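Local atomic coordinates of EXOU (Pseudomonas aeruginosa, PDB entry 4AKX), a protein that acts as a phospholipase toxin of the type III secretion system, with a patatin-like domain, and forms a complex with its chaperone SpcU. Residues N256-L269 and V320-K332. Residues are numbered along the deposited sequence; the frame is centred on the assembly and turned at random.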
loop_
_atom_site.group_PDB
_atom_site.type_symbol
_atom_site.label_atom_id
_atom_site.label_comp_id
_atom_site.label_asym_id
_atom_site.label_seq_id
_atom_site.Cartn_x
_atom_site.Cartn_y
_atom_site.Cartn_z
ATOM N N ASN B 256 -21.207 -18.830 -35.049
ATOM C CA ASN B 256 -21.135 -18.629 -33.621
ATOM C C ASN B 256 -21.904 -17.365 -33.339
ATOM O O ASN B 256 -21.532 -16.285 -33.813
ATOM C CB ASN B 256 -19.681 -18.446 -33.141
ATOM C CG ASN B 256 -18.757 -19.603 -33.543
ATOM O OD1 ASN B 256 -18.422 -20.474 -32.716
ATOM N ND2 ASN B 256 -18.293 -19.589 -34.804
ATOM N N ILE B 257 -22.990 -17.489 -32.582
ATOM C CA ILE B 257 -23.722 -16.313 -32.151
ATOM C C ILE B 257 -23.606 -16.169 -30.653
ATOM O O ILE B 257 -24.037 -17.047 -29.900
ATOM C CB ILE B 257 -25.207 -16.364 -32.550
ATOM C CG1 ILE B 257 -25.357 -16.610 -34.046
ATOM C CG2 ILE B 257 -25.897 -15.057 -32.193
ATOM C CD1 ILE B 257 -26.796 -16.654 -34.498
ATOM N N THR B 258 -22.995 -15.070 -30.225
ATOM C CA THR B 258 -22.835 -14.799 -28.796
ATOM C C THR B 258 -23.880 -13.771 -28.371
ATOM O O THR B 258 -24.426 -13.056 -29.223
ATOM C CB THR B 258 -21.372 -14.370 -28.390
ATOM O OG1 THR B 258 -20.911 -13.279 -29.196
ATOM C CG2 THR B 258 -20.391 -15.524 -28.551
ATOM N N GLY B 259 -24.192 -13.743 -27.072
ATOM C CA GLY B 259 -25.154 -12.798 -26.513
ATOM C C GLY B 259 -25.015 -12.732 -25.008
ATOM O O GLY B 259 -24.575 -13.689 -24.389
ATOM N N THR B 260 -25.401 -11.608 -24.411
ATOM C CA THR B 260 -25.191 -11.385 -22.982
ATOM C C THR B 260 -26.495 -11.061 -22.247
ATOM O O THR B 260 -26.989 -9.939 -22.336
ATOM C CB THR B 260 -24.193 -10.232 -22.747
ATOM O OG1 THR B 260 -24.219 -9.844 -21.366
ATOM C CG2 THR B 260 -24.550 -9.023 -23.619
ATOM N N ALA B 261 -27.045 -12.024 -21.509
ATOM C CA ALA B 261 -28.343 -11.816 -20.848
ATOM C C ALA B 261 -28.165 -11.402 -19.411
ATOM O O ALA B 261 -27.452 -12.067 -18.665
ATOM C CB ALA B 261 -29.209 -13.069 -20.930
HETATM N N MSE B 262 -28.813 -10.302 -19.027
HETATM C CA MSE B 262 -28.956 -9.929 -17.614
HETATM C C MSE B 262 -29.802 -10.950 -16.908
HETATM O O MSE B 262 -30.903 -11.241 -17.344
HETATM C CB MSE B 262 -29.674 -8.584 -17.480
HETATM C CG MSE B 262 -28.894 -7.439 -18.119
HETATM SE SE MSE B 262 -27.654 -6.580 -16.830
HETATM C CE MSE B 262 -28.907 -5.856 -15.488
ATOM N N PHE B 263 -29.278 -11.540 -15.841
ATOM C CA PHE B 263 -30.127 -12.087 -14.794
ATOM C C PHE B 263 -29.674 -11.613 -13.428
ATOM O O PHE B 263 -28.481 -11.642 -13.119
ATOM C CB PHE B 263 -30.199 -13.618 -14.813
ATOM C CG PHE B 263 -31.176 -14.174 -13.804
ATOM C CD1 PHE B 263 -30.795 -14.373 -12.478
ATOM C CD2 PHE B 263 -32.506 -14.405 -14.152
ATOM C CE1 PHE B 263 -31.710 -14.828 -11.528
ATOM C CE2 PHE B 263 -33.422 -14.861 -13.208
ATOM C CZ PHE B 263 -33.024 -15.072 -11.895
ATOM N N GLU B 264 -30.629 -11.200 -12.600
ATOM C CA GLU B 264 -30.322 -10.825 -11.230
ATOM C C GLU B 264 -29.284 -9.705 -11.261
ATOM O O GLU B 264 -28.263 -9.762 -10.565
ATOM C CB GLU B 264 -29.786 -12.044 -10.460
ATOM C CG GLU B 264 -29.430 -11.789 -9.002
ATOM C CD GLU B 264 -29.058 -13.058 -8.253
ATOM O OE1 GLU B 264 -28.309 -13.892 -8.817
ATOM O OE2 GLU B 264 -29.520 -13.217 -7.095
ATOM N N GLY B 265 -29.530 -8.710 -12.112
ATOM C CA GLY B 265 -28.560 -7.639 -12.370
ATOM C C GLY B 265 -27.214 -8.095 -12.933
ATOM O O GLY B 265 -26.363 -7.261 -13.252
ATOM N N ARG B 266 -27.032 -9.413 -13.068
ATOM C CA ARG B 266 -25.732 -9.994 -13.379
ATOM C C ARG B 266 -25.693 -10.547 -14.790
ATOM O O ARG B 266 -26.265 -11.594 -15.065
ATOM C CB ARG B 266 -25.394 -11.093 -12.379
ATOM C CG ARG B 266 -24.872 -10.567 -11.051
ATOM C CD ARG B 266 -24.415 -11.694 -10.134
ATOM N NE ARG B 266 -23.397 -12.537 -10.763
ATOM C CZ ARG B 266 -22.727 -13.505 -10.138
ATOM N NH1 ARG B 266 -22.965 -13.761 -8.855
ATOM N NH2 ARG B 266 -21.811 -14.215 -10.790
ATOM N N PRO B 267 -24.986 -9.853 -15.690
ATOM C CA PRO B 267 -24.913 -10.261 -17.094
ATOM C C PRO B 267 -24.298 -11.624 -17.204
ATOM O O PRO B 267 -23.408 -11.948 -16.441
ATOM C CB PRO B 267 -23.981 -9.231 -17.729
ATOM C CG PRO B 267 -23.194 -8.685 -16.603
ATOM C CD PRO B 267 -24.034 -8.781 -15.363
ATOM N N GLN B 268 -24.786 -12.428 -18.134
ATOM C CA GLN B 268 -24.299 -13.781 -18.288
ATOM C C GLN B 268 -23.934 -13.973 -19.732
ATOM O O GLN B 268 -24.626 -13.465 -20.616
ATOM C CB GLN B 268 -25.391 -14.756 -17.900
ATOM C CG GLN B 268 -26.067 -14.403 -16.592
ATOM C CD GLN B 268 -25.393 -15.043 -15.410
ATOM O OE1 GLN B 268 -24.510 -15.885 -15.567
ATOM N NE2 GLN B 268 -25.811 -14.665 -14.222
ATOM N N LEU B 269 -22.832 -14.671 -19.985
ATOM C CA LEU B 269 -22.502 -15.051 -21.352
ATOM C C LEU B 269 -23.325 -16.249 -21.783
ATOM O O LEU B 269 -23.547 -17.178 -20.992
ATOM C CB LEU B 269 -21.029 -15.378 -21.478
ATOM C CG LEU B 269 -20.144 -14.160 -21.332
ATOM C CD1 LEU B 269 -18.753 -14.588 -20.908
ATOM C CD2 LEU B 269 -20.124 -13.369 -22.630
ATOM N N VAL B 320 -20.456 0.566 -23.040
ATOM C CA VAL B 320 -21.762 0.205 -22.431
ATOM C C VAL B 320 -21.873 -1.313 -22.165
ATOM O O VAL B 320 -20.850 -2.005 -22.075
ATOM C CB VAL B 320 -22.976 0.715 -23.286
ATOM C CG1 VAL B 320 -23.030 2.240 -23.280
ATOM C CG2 VAL B 320 -22.916 0.176 -24.728
HETATM N N MSE B 321 -23.109 -1.822 -22.044
HETATM C CA MSE B 321 -23.338 -3.210 -21.610
HETATM C C MSE B 321 -23.822 -4.134 -22.708
HETATM O O MSE B 321 -23.529 -5.335 -22.683
HETATM C CB MSE B 321 -24.301 -3.234 -20.423
HETATM C CG MSE B 321 -25.754 -3.393 -20.861
HETATM SE SE MSE B 321 -26.520 -5.048 -20.106
HETATM C CE MSE B 321 -25.113 -6.357 -20.562
ATOM N N ILE B 322 -24.578 -3.592 -23.670
ATOM C CA ILE B 322 -25.087 -4.389 -24.802
ATOM C C ILE B 322 -23.943 -5.094 -25.531
ATOM O O ILE B 322 -24.144 -6.103 -26.221
ATOM C CB ILE B 322 -25.942 -3.549 -25.799
ATOM C CG1 ILE B 322 -26.531 -4.458 -26.898
ATOM C CG2 ILE B 322 -25.136 -2.384 -26.374
ATOM C CD1 ILE B 322 -27.330 -3.743 -27.972
ATOM N N ASN B 323 -22.739 -4.566 -25.352
ATOM C CA ASN B 323 -21.560 -5.189 -25.900
ATOM C C ASN B 323 -21.174 -6.471 -25.180
ATOM O O ASN B 323 -20.960 -6.483 -23.962
ATOM C CB ASN B 323 -20.386 -4.212 -25.913
ATOM C CG ASN B 323 -20.281 -3.449 -27.220
ATOM O OD1 ASN B 323 -21.204 -3.473 -28.043
ATOM N ND2 ASN B 323 -19.147 -2.773 -27.424
ATOM N N VAL B 324 -21.150 -7.559 -25.944
ATOM C CA VAL B 324 -20.330 -8.710 -25.624
ATOM C C VAL B 324 -18.898 -8.271 -25.907
ATOM O O VAL B 324 -18.553 -7.998 -27.056
ATOM C CB VAL B 324 -20.671 -9.898 -26.552
ATOM C CG1 VAL B 324 -19.986 -11.171 -26.091
ATOM C CG2 VAL B 324 -22.177 -10.100 -26.633
ATOM N N PRO B 325 -18.064 -8.163 -24.863
ATOM C CA PRO B 325 -16.665 -7.755 -25.095
ATOM C C PRO B 325 -16.014 -8.548 -26.252
ATOM O O PRO B 325 -16.118 -9.778 -26.305
ATOM C CB PRO B 325 -15.984 -8.083 -23.767
ATOM C CG PRO B 325 -17.089 -8.087 -22.761
ATOM C CD PRO B 325 -18.308 -8.576 -23.472
ATOM N N VAL B 326 -15.357 -7.857 -27.175
ATOM C CA VAL B 326 -14.868 -8.519 -28.392
ATOM C C VAL B 326 -14.284 -9.921 -28.150
ATOM O O VAL B 326 -14.698 -10.885 -28.799
ATOM C CB VAL B 326 -13.798 -7.699 -29.130
ATOM C CG1 VAL B 326 -13.720 -8.160 -30.577
ATOM C CG2 VAL B 326 -14.073 -6.202 -29.037
ATOM N N PRO B 327 -13.305 -10.034 -27.223
ATOM C CA PRO B 327 -12.516 -11.270 -27.077
ATOM C C PRO B 327 -13.299 -12.488 -26.561
ATOM O O PRO B 327 -12.755 -13.599 -26.544
ATOM C CB PRO B 327 -11.431 -10.869 -26.077
ATOM C CG PRO B 327 -12.053 -9.771 -25.273
ATOM C CD PRO B 327 -12.883 -9.002 -26.251
ATOM N N GLU B 328 -14.549 -12.284 -26.150
ATOM C CA GLU B 328 -15.389 -13.381 -25.709
ATOM C C GLU B 328 -16.030 -14.123 -26.876
ATOM O O GLU B 328 -16.832 -15.036 -26.672
ATOM C CB GLU B 328 -16.477 -12.875 -24.779
ATOM C CG GLU B 328 -15.969 -12.043 -23.629
ATOM C CD GLU B 328 -15.232 -12.867 -22.586
ATOM O OE1 GLU B 328 -15.226 -14.117 -22.706
ATOM O OE2 GLU B 328 -14.656 -12.263 -21.644
HETATM N N MSE B 329 -15.713 -13.713 -28.097
HETATM C CA MSE B 329 -16.251 -14.377 -29.272
HETATM C C MSE B 329 -15.137 -15.082 -29.959
HETATM O O MSE B 329 -15.280 -16.226 -30.370
HETATM C CB MSE B 329 -16.873 -13.380 -30.224
HETATM C CG MSE B 329 -18.039 -12.657 -29.570
HETATM SE SE MSE B 329 -18.636 -11.232 -30.796
HETATM C CE MSE B 329 -19.055 -9.759 -29.554
ATOM N N ILE B 330 -14.002 -14.409 -30.078
ATOM C CA ILE B 330 -12.830 -15.031 -30.649
ATOM C C ILE B 330 -12.444 -16.236 -29.811
ATOM O O ILE B 330 -12.537 -16.201 -28.576
ATOM C CB ILE B 330 -11.669 -14.036 -30.758
ATOM C CG1 ILE B 330 -11.809 -13.234 -32.049
ATOM C CG2 ILE B 330 -10.326 -14.757 -30.722
ATOM C CD1 ILE B 330 -11.729 -11.742 -31.838
ATOM N N ASP B 331 -12.035 -17.304 -30.492
ATOM C CA ASP B 331 -11.886 -18.616 -29.861
ATOM C C ASP B 331 -10.539 -18.879 -29.198
ATOM O O ASP B 331 -9.486 -18.538 -29.734
ATOM C CB ASP B 331 -12.203 -19.721 -30.861
ATOM C CG ASP B 331 -13.674 -20.017 -30.931
ATOM O OD1 ASP B 331 -14.275 -20.311 -29.871
ATOM O OD2 ASP B 331 -14.237 -19.942 -32.040
ATOM N N LYS B 332 -10.587 -19.492 -28.024
ATOM C CA LYS B 332 -9.383 -20.014 -27.400
ATOM C C LYS B 332 -9.028 -21.330 -28.081
ATOM O O LYS B 332 -9.867 -22.218 -28.197
ATOM C CB LYS B 332 -9.589 -20.209 -25.887
ATOM C CG LYS B 332 -8.297 -20.409 -25.097
ATOM C CD LYS B 332 -8.444 -19.972 -23.643
ATOM C CE LYS B 332 -7.423 -20.657 -22.745
ATOM N NZ LYS B 332 -7.816 -20.553 -21.311
#
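The loop 320-332 lies across one face of the hairpin formed by strands 254-263 and 266-273, with CA of T260 6.1 Å from CA of V324. The hairpin lies at one end of the mixed sheet in the patatin-like phospholipase domain, with 266-273 as its outermost strand within this chain, and turns through a type I' turn, F263 to R266. No hydrogen bond joins loop and hairpin; the contact is made mostly by side-chain packing.

V324 sits in the middle. Its CG1, anti to the backbone N (chi1 -171°), lies between OG1 of T258 and CD2 of L269. Its CG2 branch meets CG2 of T260 and rests 4.0 Å from CA of G259. Nearer the turn, selenomethionine M321 bends so that its SE meets SE of M262 at 3.8 Å, while its CE reaches T260 and P267. I322 points away from the hairpin, and its side chain touches residues of a probable nucleophile elbow (GxSxG). The side chain of E328 crosses that of L269 at about a right angle, OE1 near CD1; OE2 forms a salt bridge with NH1 of R583. At the other end, selenomethionine M329 packs against T258 and S114 of strand 110-114. CG2 of T258 lies 3.8 Å from CG of M329.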